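Local coordinates for putative membrane protein (Yersinia pestis CO92, PDB 5TF3) that is of unknown function but, as a putative membrane protein of the DUF1198 family, folds its crystallised portion into a compact all-helical domain, at residues V51-Y56 and A90-D95; H62-N67 and A112-H117; L75-L80 and H121-P126; T79-R82 and S86-L89. One frame throughout, in Å; residues are numbered along the deposited sequence. Where two conformers were deposited one is given.

Contact 1 (V51-Y56 and A90-D95)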
loop_
_atom_site.group_PDB
_atom_site.type_symbol
_atom_site.label_atom_id
_atom_site.label_comp_id
_atom_site.label_asym_id
_atom_site.label_seq_id
_atom_site.Cartn_x
_atom_site.Cartn_y
_atom_site.Cartn_z
ATOM N N VAL A 51 2.213 -10.049 3.419
ATOM C CA VAL A 51 2.099 -8.834 4.213
ATOM C C VAL A 51 2.873 -7.696 3.558
ATOM O O VAL A 51 2.437 -6.536 3.577
ATOM C CB VAL A 51 2.580 -9.113 5.649
ATOM C CG1 VAL A 51 2.543 -7.854 6.488
ATOM C CG2 VAL A 51 1.732 -10.221 6.275
ATOM N N ARG A 52 4.024 -8.002 2.958
ATOM C CA ARG A 52 4.807 -6.960 2.303
ATOM C C ARG A 52 4.061 -6.389 1.102
ATOM O O ARG A 52 4.122 -5.181 0.846
ATOM C CB ARG A 52 6.177 -7.507 1.901
ATOM C CG ARG A 52 6.990 -8.017 3.094
ATOM C CD ARG A 52 8.292 -8.701 2.679
ATOM N NE ARG A 52 9.423 -7.776 2.660
ATOM C CZ ARG A 52 10.005 -7.321 1.555
ATOM N NH1 ARG A 52 9.566 -7.714 0.364
ATOM N NH2 ARG A 52 11.030 -6.481 1.642
ATOM N N LYS A 53 3.341 -7.235 0.363
ATOM C CA LYS A 53 2.482 -6.732 -0.703
ATOM C C LYS A 53 1.462 -5.738 -0.159
ATOM O O LYS A 53 1.187 -4.707 -0.785
ATOM C CB LYS A 53 1.776 -7.897 -1.397
ATOM C CG LYS A 53 2.702 -8.795 -2.202
ATOM C CD LYS A 53 2.529 -8.560 -3.702
ATOM C CE LYS A 53 3.321 -9.568 -4.540
ATOM N NZ LYS A 53 4.750 -9.168 -4.760
ATOM N N ALA A 54 0.903 -6.027 1.017
ATOM C CA ALA A 54 -0.078 -5.129 1.614
ATOM C C ALA A 54 0.537 -3.781 1.960
ATOM O O ALA A 54 -0.165 -2.764 1.969
ATOM C CB ALA A 54 -0.685 -5.780 2.856
ATOM N N ALA A 55 1.840 -3.750 2.240
ATOM C CA ALA A 55 2.506 -2.479 2.505
ATOM C C ALA A 55 2.399 -1.548 1.308
ATOM O O ALA A 55 2.237 -0.335 1.466
ATOM C CB ALA A 55 3.970 -2.711 2.866
ATOM N N TYR A 56 2.448 -2.100 0.097
ATOM C CA TYR A 56 2.330 -1.251 -1.080
ATOM C C TYR A 56 0.916 -0.714 -1.267
ATOM O O TYR A 56 0.745 0.359 -1.853
ATOM C CB TYR A 56 2.782 -2.022 -2.321
ATOM C CG TYR A 56 4.269 -2.268 -2.342
ATOM C CD1 TYR A 56 5.160 -1.254 -2.680
ATOM C CD2 TYR A 56 4.787 -3.512 -2.020
ATOM C CE1 TYR A 56 6.533 -1.484 -2.706
ATOM C CE2 TYR A 56 6.146 -3.749 -2.043
ATOM C CZ TYR A 56 7.014 -2.735 -2.385
ATOM O OH TYR A 56 8.363 -2.989 -2.401
ATOM N N ALA A 90 5.634 -1.277 -8.443
ATOM C CA ALA A 90 5.528 -2.111 -9.630
ATOM C C ALA A 90 4.076 -2.221 -10.077
ATOM O O ALA A 90 3.149 -1.902 -9.329
ATOM C CB ALA A 90 6.108 -3.506 -9.370
ATOM N N ALA A 91 3.895 -2.690 -11.316
ATOM C CA ALA A 91 2.571 -2.734 -11.934
ATOM C C ALA A 91 1.611 -3.622 -11.160
ATOM O O ALA A 91 0.396 -3.387 -11.175
ATOM C CB ALA A 91 2.669 -3.238 -13.375
ATOM N N GLU A 92 2.118 -4.661 -10.508
ATOM C CA GLU A 92 1.206 -5.529 -9.787
ATOM C C GLU A 92 0.641 -4.836 -8.553
ATOM O O GLU A 92 -0.453 -5.189 -8.100
ATOM C CB GLU A 92 1.915 -6.821 -9.408
ATOM C CG GLU A 92 3.278 -6.609 -8.811
ATOM C CD GLU A 92 3.595 -7.672 -7.783
ATOM O OE1 GLU A 92 4.699 -7.628 -7.193
ATOM O OE2 GLU A 92 2.727 -8.551 -7.557
ATOM N N HIS A 93 1.360 -3.841 -8.012
ATOM C CA HIS A 93 0.855 -3.101 -6.854
ATOM C C HIS A 93 -0.339 -2.237 -7.242
ATOM O O HIS A 93 -1.363 -2.226 -6.549
ATOM C CB HIS A 93 1.964 -2.235 -6.258
ATOM C CG HIS A 93 3.181 -3.006 -5.857
ATOM N ND1 HIS A 93 4.465 -2.547 -6.078
ATOM C CD2 HIS A 93 3.310 -4.216 -5.262
ATOM C CE1 HIS A 93 5.331 -3.440 -5.634
ATOM N NE2 HIS A 93 4.654 -4.460 -5.130
ATOM N N THR A 94 -0.240 -1.530 -8.374
ATOM C CA THR A 94 -1.329 -0.650 -8.778
ATOM C C THR A 94 -2.499 -1.445 -9.342
ATOM O O THR A 94 -3.655 -1.032 -9.202
ATOM C CB THR A 94 -0.824 0.383 -9.794
ATOM O OG1 THR A 94 0.001 -0.266 -10.765
ATOM C CG2 THR A 94 -0.011 1.484 -9.077
ATOM N N ASP A 95 -2.230 -2.589 -9.968
ATOM C CA ASP A 95 -3.333 -3.427 -10.417
ATOM C C ASP A 95 -4.134 -3.949 -9.228
ATOM O O ASP A 95 -5.370 -3.970 -9.268
ATOM C CB ASP A 95 -2.807 -4.573 -11.271
ATOM C CG ASP A 95 -2.430 -4.132 -12.693
ATOM O OD1 ASP A 95 -2.904 -3.075 -13.168
ATOM O OD2 ASP A 95 -1.655 -4.849 -13.346
#

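Contact 2 (H62-N67 and A112-H117)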
loop_
_atom_site.group_PDB
_atom_site.type_symbol
_atom_site.label_atom_id
_atom_site.label_comp_id
_atom_site.label_asym_id
_atom_site.label_seq_id
_atom_site.Cartn_x
_atom_site.Cartn_y
_atom_site.Cartn_z
ATOM N N HIS A 62 -2.452 6.016 0.859
ATOM C CA HIS A 62 -2.134 7.291 1.492
ATOM C C HIS A 62 -1.500 8.292 0.530
ATOM O O HIS A 62 -1.526 9.492 0.816
ATOM C CB HIS A 62 -1.250 7.057 2.724
ATOM C CG HIS A 62 -2.008 6.433 3.850
ATOM N ND1 HIS A 62 -2.940 7.132 4.588
ATOM C CD2 HIS A 62 -2.060 5.155 4.290
ATOM C CE1 HIS A 62 -3.491 6.323 5.476
ATOM N NE2 HIS A 62 -2.981 5.115 5.311
ATOM N N THR A 63 -0.981 7.850 -0.622
ATOM C CA THR A 63 -0.421 8.813 -1.563
ATOM C C THR A 63 -1.387 9.067 -2.719
ATOM O O THR A 63 -2.124 10.055 -2.686
ATOM C CB THR A 63 0.950 8.353 -2.070
ATOM O OG1 THR A 63 0.839 7.094 -2.748
ATOM C CG2 THR A 63 1.961 8.229 -0.880
ATOM N N PHE A 64 -1.407 8.200 -3.742
ATOM C CA PHE A 64 -2.258 8.454 -4.908
ATOM C C PHE A 64 -3.711 8.719 -4.521
ATOM O O PHE A 64 -4.349 9.640 -5.044
ATOM C CB PHE A 64 -2.208 7.280 -5.885
ATOM C CG PHE A 64 -3.111 7.464 -7.089
ATOM C CD1 PHE A 64 -2.748 8.327 -8.118
ATOM C CD2 PHE A 64 -4.319 6.782 -7.186
ATOM C CE1 PHE A 64 -3.569 8.498 -9.229
ATOM C CE2 PHE A 64 -5.156 6.943 -8.296
ATOM C CZ PHE A 64 -4.786 7.805 -9.313
ATOM N N ILE A 65 -4.266 7.910 -3.624
ATOM C CA ILE A 65 -5.703 8.018 -3.397
ATOM C C ILE A 65 -6.039 9.241 -2.541
ATOM O O ILE A 65 -6.951 10.000 -2.876
ATOM C CB ILE A 65 -6.249 6.706 -2.800
ATOM C CG1 ILE A 65 -6.046 5.572 -3.817
ATOM C CG2 ILE A 65 -7.731 6.857 -2.425
ATOM C CD1 ILE A 65 -6.692 4.225 -3.466
ATOM N N LYS A 66 -5.290 9.488 -1.464
ATOM C CA LYS A 66 -5.631 10.536 -0.498
ATOM C C LYS A 66 -4.808 11.819 -0.624
ATOM O O LYS A 66 -5.336 12.898 -0.340
ATOM C CB LYS A 66 -5.472 10.019 0.942
ATOM C CG LYS A 66 -6.254 8.749 1.227
ATOM C CD LYS A 66 -7.722 8.919 0.920
ATOM C CE LYS A 66 -8.427 9.678 2.031
ATOM N NZ LYS A 66 -9.875 9.822 1.708
ATOM N N ASN A 67 -3.528 11.745 -1.019
ATOM C CA ASN A 67 -2.680 12.937 -0.998
ATOM C C ASN A 67 -1.377 12.695 -1.751
ATOM O O ASN A 67 -0.382 12.257 -1.156
ATOM C CB ASN A 67 -2.395 13.344 0.454
ATOM C CG ASN A 67 -1.522 14.583 0.563
ATOM O OD1 ASN A 67 -1.192 15.221 -0.435
ATOM N ND2 ASN A 67 -1.144 14.926 1.791
ATOM N N ALA A 112 -1.500 4.780 -13.364
ATOM C CA ALA A 112 -0.298 4.355 -14.075
ATOM C C ALA A 112 0.697 5.497 -14.222
ATOM O O ALA A 112 1.909 5.288 -14.087
ATOM C CB ALA A 112 -0.668 3.803 -15.457
ATOM N N GLN A 113 0.215 6.704 -14.543
ATOM C CA GLN A 113 1.133 7.841 -14.636
ATOM C C GLN A 113 1.678 8.217 -13.264
ATOM O O GLN A 113 2.817 8.677 -13.162
ATOM C CB GLN A 113 0.451 9.051 -15.283
ATOM C CG GLN A 113 0.036 8.852 -16.759
ATOM C CD GLN A 113 1.221 8.857 -17.692
ATOM O OE1 GLN A 113 2.361 8.948 -17.254
ATOM N NE2 GLN A 113 0.959 8.765 -18.990
ATOM N N PHE A 114 0.895 8.021 -12.198
ATOM C CA PHE A 114 1.430 8.262 -10.859
ATOM C C PHE A 114 2.612 7.341 -10.579
ATOM O O PHE A 114 3.665 7.784 -10.100
ATOM C CB PHE A 114 0.332 8.083 -9.805
ATOM C CG PHE A 114 0.860 8.022 -8.393
ATOM C CD1 PHE A 114 1.152 9.195 -7.691
ATOM C CD2 PHE A 114 1.099 6.803 -7.780
ATOM C CE1 PHE A 114 1.661 9.144 -6.377
ATOM C CE2 PHE A 114 1.614 6.747 -6.471
ATOM C CZ PHE A 114 1.890 7.917 -5.775
ATOM N N ARG A 115 2.463 6.047 -10.892
ATOM C CA ARG A 115 3.554 5.106 -10.652
ATOM C C ARG A 115 4.774 5.453 -11.494
ATOM O O ARG A 115 5.911 5.421 -11.005
ATOM C CB ARG A 115 3.100 3.671 -10.943
ATOM C CG ARG A 115 4.258 2.675 -11.061
ATOM C CD ARG A 115 3.830 1.227 -10.790
ATOM N NE ARG A 115 3.818 0.390 -11.989
ATOM C CZ ARG A 115 4.906 -0.086 -12.599
ATOM N NH1 ARG A 115 4.783 -0.840 -13.685
ATOM N NH2 ARG A 115 6.115 0.190 -12.133
ATOM N N ARG A 116 4.560 5.791 -12.764
ATOM C CA ARG A 116 5.694 6.115 -13.629
ATOM C C ARG A 116 6.425 7.358 -13.132
ATOM O O ARG A 116 7.662 7.372 -13.050
ATOM C CB ARG A 116 5.223 6.303 -15.069
ATOM C CG ARG A 116 6.391 6.338 -16.096
ATOM C CD ARG A 116 5.851 6.509 -17.508
ATOM N NE ARG A 116 5.249 7.826 -17.643
ATOM C CZ ARG A 116 5.933 8.937 -17.884
ATOM N NH1 ARG A 116 7.257 8.897 -18.028
ATOM N NH2 ARG A 116 5.287 10.090 -17.977
ATOM N N HIS A 117 5.682 8.414 -12.804
ATOM C CA HIS A 117 6.331 9.627 -12.317
ATOM C C HIS A 117 6.942 9.419 -10.936
ATOM O O HIS A 117 7.986 10.005 -10.630
ATOM C CB HIS A 117 5.337 10.791 -12.304
ATOM C CG HIS A 117 5.060 11.361 -13.662
ATOM N ND1 HIS A 117 3.976 10.980 -14.424
ATOM C CD2 HIS A 117 5.737 12.270 -14.403
ATOM C CE1 HIS A 117 3.994 11.632 -15.572
ATOM N NE2 HIS A 117 5.051 12.424 -15.583
#

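Contact 3 (L75-L80 and H121-P126)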
loop_
_atom_site.group_PDB
_atom_site.type_symbol
_atom_site.label_atom_id
_atom_site.label_comp_id
_atom_site.label_asym_id
_atom_site.label_seq_id
_atom_site.Cartn_x
_atom_site.Cartn_y
_atom_site.Cartn_z
ATOM N N LEU A 75 7.278 11.153 2.557
ATOM C CA LEU A 75 6.966 10.590 3.866
ATOM C C LEU A 75 6.711 9.086 3.787
ATOM O O LEU A 75 7.310 8.303 4.532
ATOM C CB LEU A 75 5.741 11.322 4.423
ATOM C CG LEU A 75 5.281 11.103 5.847
ATOM C CD1 LEU A 75 4.479 12.331 6.282
ATOM C CD2 LEU A 75 4.455 9.825 5.965
ATOM N N TRP A 76 5.786 8.666 2.909
ATOM C CA TRP A 76 5.416 7.254 2.831
ATOM C C TRP A 76 6.504 6.407 2.187
ATOM O O TRP A 76 6.687 5.241 2.565
ATOM C CB TRP A 76 4.072 7.104 2.100
ATOM C CG TRP A 76 2.978 7.520 3.037
ATOM C CD1 TRP A 76 2.372 8.748 3.123
ATOM C CD2 TRP A 76 2.420 6.719 4.084
ATOM N NE1 TRP A 76 1.432 8.740 4.146
ATOM C CE2 TRP A 76 1.460 7.507 4.754
ATOM C CE3 TRP A 76 2.642 5.403 4.513
ATOM C CZ2 TRP A 76 0.716 7.023 5.822
ATOM C CZ3 TRP A 76 1.893 4.923 5.590
ATOM C CH2 TRP A 76 0.948 5.731 6.222
ATOM N N ARG A 77 7.260 6.974 1.248
ATOM C CA ARG A 77 8.383 6.242 0.671
ATOM C C ARG A 77 9.426 5.911 1.742
ATOM O O ARG A 77 9.992 4.808 1.765
ATOM C CB ARG A 77 9.011 7.071 -0.465
ATOM C CG ARG A 77 10.253 6.435 -1.074
ATOM C CD ARG A 77 10.870 7.280 -2.227
ATOM N NE ARG A 77 12.007 6.581 -2.827
ATOM C CZ ARG A 77 13.268 6.719 -2.430
ATOM N NH1 ARG A 77 13.576 7.567 -1.453
ATOM N NH2 ARG A 77 14.222 6.020 -3.025
ATOM N N ASN A 78 9.702 6.863 2.634
ATOM C CA ASN A 78 10.665 6.607 3.697
ATOM C C ASN A 78 10.141 5.570 4.673
ATOM O O ASN A 78 10.936 4.847 5.286
ATOM C CB ASN A 78 11.011 7.906 4.434
ATOM C CG ASN A 78 11.867 8.842 3.591
ATOM O OD1 ASN A 78 12.525 8.407 2.639
ATOM N ND2 ASN A 78 11.885 10.126 3.955
ATOM N N THR A 79 8.812 5.481 4.834
ATOM C CA THR A 79 8.234 4.436 5.676
ATOM C C THR A 79 8.499 3.049 5.087
ATOM O O THR A 79 8.879 2.124 5.814
ATOM C CB THR A 79 6.728 4.709 5.880
ATOM O OG1 THR A 79 6.563 6.027 6.415
ATOM C CG2 THR A 79 6.096 3.745 6.877
ATOM N N LEU A 80 8.347 2.892 3.766
ATOM C CA LEU A 80 8.739 1.636 3.132
ATOM C C LEU A 80 10.209 1.348 3.367
ATOM O O LEU A 80 10.580 0.238 3.761
ATOM C CB LEU A 80 8.466 1.670 1.628
ATOM C CG LEU A 80 7.030 1.705 1.143
ATOM C CD1 LEU A 80 7.029 1.697 -0.399
ATOM C CD2 LEU A 80 6.301 0.510 1.703
ATOM N N HIS A 121 10.808 10.162 -10.367
ATOM C CA HIS A 121 11.148 11.311 -9.528
ATOM C C HIS A 121 11.936 10.897 -8.290
ATOM O O HIS A 121 12.866 11.601 -7.881
ATOM C CB HIS A 121 9.864 12.051 -9.123
ATOM C CG HIS A 121 10.092 13.339 -8.379
ATOM N ND1 HIS A 121 10.283 14.547 -9.019
ATOM C CD2 HIS A 121 10.140 13.610 -7.051
ATOM C CE1 HIS A 121 10.450 15.503 -8.119
ATOM N NE2 HIS A 121 10.357 14.963 -6.918
ATOM N N PHE A 122 11.580 9.762 -7.677
ATOM C CA PHE A 122 12.100 9.424 -6.362
ATOM C C PHE A 122 13.103 8.283 -6.335
ATOM O O PHE A 122 13.833 8.167 -5.352
ATOM C CB PHE A 122 10.961 9.040 -5.412
ATOM C CG PHE A 122 10.142 10.198 -4.947
ATOM C CD1 PHE A 122 10.513 10.911 -3.815
ATOM C CD2 PHE A 122 8.980 10.557 -5.625
ATOM C CE1 PHE A 122 9.750 11.969 -3.373
ATOM C CE2 PHE A 122 8.216 11.618 -5.198
ATOM C CZ PHE A 122 8.592 12.318 -4.060
ATOM N N ASN A 123 13.129 7.406 -7.326
ATOM C CA ASN A 123 14.032 6.277 -7.146
ATOM C C ASN A 123 15.224 6.446 -8.074
ATOM O O ASN A 123 15.079 6.291 -9.292
ATOM C CB ASN A 123 13.308 4.956 -7.403
ATOM C CG ASN A 123 12.253 4.671 -6.337
ATOM O OD1 ASN A 123 12.525 4.783 -5.147
ATOM N ND2 ASN A 123 11.052 4.332 -6.760
ATOM N N PRO A 124 16.404 6.796 -7.550
ATOM C CA PRO A 124 17.497 7.268 -8.410
ATOM C C PRO A 124 17.959 6.190 -9.378
ATOM O O PRO A 124 17.985 5.003 -9.050
ATOM C CB PRO A 124 18.594 7.654 -7.407
ATOM C CG PRO A 124 18.242 6.942 -6.131
ATOM C CD PRO A 124 16.754 6.821 -6.118
ATOM N N GLU A 125 18.329 6.624 -10.582
ATOM C CA GLU A 125 18.517 5.758 -11.743
ATOM C C GLU A 125 19.636 4.724 -11.607
ATOM O O GLU A 125 19.469 3.609 -12.124
ATOM C CB GLU A 125 18.725 6.611 -13.004
ATOM C CG GLU A 125 19.485 7.919 -12.798
ATOM C CD GLU A 125 18.697 9.131 -13.264
ATOM O OE1 GLU A 125 18.140 9.853 -12.405
ATOM O OE2 GLU A 125 18.630 9.359 -14.494
ATOM N N PRO A 126 20.803 5.019 -10.948
ATOM C CA PRO A 126 21.771 3.931 -10.733
ATOM C C PRO A 126 21.268 2.981 -9.655
ATOM O O PRO A 126 21.394 3.269 -8.459
ATOM C CB PRO A 126 23.056 4.655 -10.299
ATOM C CG PRO A 126 22.824 6.118 -10.568
ATOM C CD PRO A 126 21.341 6.312 -10.466
#

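Contact 4 (T79-R82 and S86-L89)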
loop_
_atom_site.group_PDB
_atom_site.type_symbol
_atom_site.label_atom_id
_atom_site.label_comp_id
_atom_site.label_asym_id
_atom_site.label_seq_id
_atom_site.Cartn_x
_atom_site.Cartn_y
_atom_site.Cartn_z
ATOM N N THR A 79 8.812 5.481 4.834
ATOM C CA THR A 79 8.234 4.436 5.676
ATOM C C THR A 79 8.499 3.049 5.087
ATOM O O THR A 79 8.879 2.124 5.814
ATOM C CB THR A 79 6.728 4.709 5.880
ATOM O OG1 THR A 79 6.563 6.027 6.415
ATOM C CG2 THR A 79 6.096 3.745 6.877
ATOM N N LEU A 80 8.347 2.892 3.766
ATOM C CA LEU A 80 8.739 1.636 3.132
ATOM C C LEU A 80 10.209 1.348 3.367
ATOM O O LEU A 80 10.580 0.238 3.761
ATOM C CB LEU A 80 8.466 1.670 1.628
ATOM C CG LEU A 80 7.030 1.705 1.143
ATOM C CD1 LEU A 80 7.029 1.697 -0.399
ATOM C CD2 LEU A 80 6.301 0.510 1.703
ATOM N N ILE A 81 11.063 2.349 3.141
ATOM C CA ILE A 81 12.500 2.136 3.248
ATOM C C ILE A 81 12.873 1.748 4.676
ATOM O O ILE A 81 13.685 0.837 4.891
ATOM C CB ILE A 81 13.257 3.393 2.776
ATOM C CG1 ILE A 81 13.137 3.548 1.251
ATOM C CG2 ILE A 81 14.717 3.325 3.180
ATOM C CD1 ILE A 81 13.737 4.845 0.724
ATOM N N ARG A 82 12.272 2.410 5.668
ATOM C CA ARG A 82 12.563 2.087 7.062
ATOM C C ARG A 82 12.093 0.686 7.449
ATOM O O ARG A 82 12.597 0.121 8.426
ATOM C CB ARG A 82 11.930 3.130 7.988
ATOM C CG ARG A 82 12.895 4.237 8.379
ATOM C CD ARG A 82 12.287 5.251 9.351
ATOM N NE ARG A 82 11.674 6.368 8.642
ATOM C CZ ARG A 82 10.366 6.523 8.486
ATOM N NH1 ARG A 82 9.525 5.649 9.002
ATOM N NH2 ARG A 82 9.904 7.559 7.821
ATOM N N SER A 86 11.408 -2.507 -0.588
ATOM C CA SER A 86 11.866 -1.748 -1.747
ATOM C C SER A 86 10.909 -0.592 -2.025
ATOM O O SER A 86 9.690 -0.801 -2.066
ATOM C CB SER A 86 11.965 -2.633 -2.987
ATOM O OG SER A 86 12.173 -1.824 -4.133
ATOM N N PRO A 87 11.408 0.631 -2.211
ATOM C CA PRO A 87 10.521 1.739 -2.576
ATOM C C PRO A 87 10.097 1.717 -4.039
ATOM O O PRO A 87 9.353 2.605 -4.466
ATOM C CB PRO A 87 11.387 2.975 -2.276
ATOM C CG PRO A 87 12.781 2.501 -2.542
ATOM C CD PRO A 87 12.823 1.039 -2.167
ATOM N N ILE A 88 10.547 0.740 -4.828
ATOM C CA ILE A 88 10.124 0.667 -6.221
ATOM C C ILE A 88 8.682 0.185 -6.278
ATOM O O ILE A 88 8.316 -0.822 -5.661
ATOM C CB ILE A 88 11.059 -0.247 -7.025
ATOM C CG1 ILE A 88 12.472 0.331 -7.072
ATOM C CG2 ILE A 88 10.535 -0.430 -8.447
ATOM C CD1 ILE A 88 13.437 -0.535 -7.845
ATOM N N LEU A 89 7.845 0.921 -6.995
ATOM C CA LEU A 89 6.432 0.596 -7.119
ATOM C C LEU A 89 6.209 -0.078 -8.469
ATOM O O LEU A 89 6.590 0.466 -9.514
ATOM C CB LEU A 89 5.572 1.855 -6.977
ATOM C CG LEU A 89 4.062 1.641 -6.953
ATOM C CD1 LEU A 89 3.639 0.969 -5.660
ATOM C CD2 LEU A 89 3.300 2.939 -7.179
#

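Contact 1 (V51-Y56 and A90-D95)
Helix 48-65 and the first turn of helix 91-100 come together where the CA atoms of Tyr56 and His93 lie 6.2 Å apart, a helix-helix contact inside an all-alpha bundle. Its centre is a face-to-face stack of these two side chains, ring centroids 3.7 Å apart and planes only 11° from parallel. CE1 of His93 sits over the middle of the tyrosine ring, and the tyrosine CG over the middle of the imidazole. The CB of Tyr56 adds a CH-pi contact to the same imidazole face, 3.9 Å from its centroid. The backbone N-H of Ala90, at the N-cap position, helps set the turn of the imidazole by donating to His93 ND1 over 2.9 Å, from a position tilted out of the ring plane. Tyr56 is held at its far end, where OH is hydrogen-bonded to the carbonyl oxygen of Ser86. On the exposed flank Lys53 and Glu92 reach across to each other at about a right angle. The lysine chain bends at chi2 and again at chi4, which brings its ammonium group round to the carboxylate. The resulting salt bridge joins Lys53 NZ to Glu92 OE1 at 2.9 Å, on the syn side of the carboxylate and 16° out of its plane.

Contact 2 (H62-N67 and A112-H117)
Phe64 and Phe114 supply most of the apolar contact, and they meet through their CB groups as much as through their rings. The Phe64 CB stands over the centre of the Phe114 ring, a CH-pi contact 3.8 Å from the centroid. In return, CD1 of Phe64 packs 3.5 Å from CB of Phe114. The two side chains run past each other in opposite directions, each with CG trans to its own backbone N (chi1 178° in Phe64 and 168° in Phe114). Their rings are inclined at 53°, with centroids 5.5 Å apart, an oblique pairing.

This is helix-to-helix packing in the all-alpha fold: the C-terminal end of helix 48-65, which contains a wider pi-type turn, lies against helix 108-122. Val73 of helix 70-82 touches both Thr63 and Phe114, bringing a third helix to the contact.

The polar element is Thr63, whose OG1 approaches the far end of the Phe114 ring, 3.3 Å from CZ. That hydroxyl is hydrogen-bonded to the carbonyl oxygen of Phe59, one turn back in its own helix, and thus has a polar partner despite lying against an aromatic ring. On helix 108-122 itself, Arg116 grips Gln113 OE1 side-on through two nitrogens, NE at 3.1 Å and NH2 at 3.2 Å, with the oxygen in the guanidinium plane.

Contact 3 (L75-L80 and H121-P126)
Asn123 OD1 receives two hydrogen bonds from one guanidinium group, from Arg77 NE and from Arg77 NH2, each 3.0 Å long. The arrangement is a side-on bidentate grip on a single oxygen, and it ties helix 70-82 to the segment that leaves the C-terminal end of helix 108-122 in this all-helical fold. Asn123 is the first residue there to depart from helical backbone angles. Both bonds bend at the hydrogen, with angles of 149° for NE and 146° for NH2, as expected when two N-H groups of one guanidinium converge on a single oxygen. The oxygen lies in the guanidinium plane; seen from the amide, NH2 is in the carbonyl plane whereas NE stands above it.

A fully extended arginine chain, with chi1, chi2 and chi3 all near 180°, carries the guanidinium across the gap between the two segments. Along the way its CD packs 3.6 Å from CB of Phe122. The carbonyl oxygen of Phe122 lies over one face of the guanidinium, but its angle to the N-H groups is too poor for a hydrogen bond.

Further partners come from the end of the chain and from the loop that follows helix 70-82: Arg77 NH2 also donates to the carbonyl oxygen of His131, and the arginine side chain touches Pro87. Beside the bidentate grip, Pro124 CD lies 4.1 Å from Arg77 NH2, a loose contact.

Contact 4 (T79-R82 and S86-L89)
Ile81 and Pro87 approach each other obliquely, the isoleucine laying its longer branch against the edge of the pyrrolidine ring formed by CB and CG. CG1 of Ile81 is 4.0 Å from CG of Pro87, and CD1 of the same branch lies 4.1 Å from that proline atom. The CA-CB bond of Ile81 does not aim at the loop; it is the CG1 branch, trans to the carbonyl carbon (chi1 -71°) and extended through chi2 (174°), that reaches the proline.

Leu80 is turned differently, its CB directed at segment 86-89. Only its CD1 methyl makes the approach, to Ser86 O at 4.0 Å and to CA of Pro87 at 4.1 Å, so this leucine meets the backbone of the loop where Ile81 meets a ring. The two neighbours thus take hold of the Ser86-Pro87 unit by different parts.

The contact is a local return of the chain: the last turn of helix 70-82 packs against the connection that leads to helix 91-100, with three residues between the segments. Within that connection Ser86 forms an ST turn, its OG accepting from the backbone N of Ile88 over 3.1 Å at an angle of 161°. The CB of Ser86 points away from the helix, and its hydroxyl takes no part in the contact with Leu80.

Other helices hold the same loop through its carbonyl groups. Ser86 O is hydrogen-bonded to Tyr56 OH of helix 48-65. From helix 108-122, Tyr118 OH is hydrogen-bonded to Pro87 O, while Arg115 NH2 and Asn119 ND2 both donate to Leu89 O.

How the contacts relate
The contacts share a few elements: contacts 1 and 2 both use helix 48-65, contacts 2 and 3 helix 108-122, and contacts 3 and 4 helix 70-82. Contact 1 is the most central, about 6 Å from the chain centre, and pairs buried stacked rings with an exposed salt bridge. Contacts 4 and 2, at about 10 and 11 Å, are chiefly apolar, one aliphatic and one aromatic. Contact 3 lies farthest out, at about 14 Å, and relies on arginine-amide hydrogen bonding. The loop of contact 4 connects with all the others: Ser86 O meets Tyr56, Leu89 O meets Arg115, and Pro87 packs against Arg77.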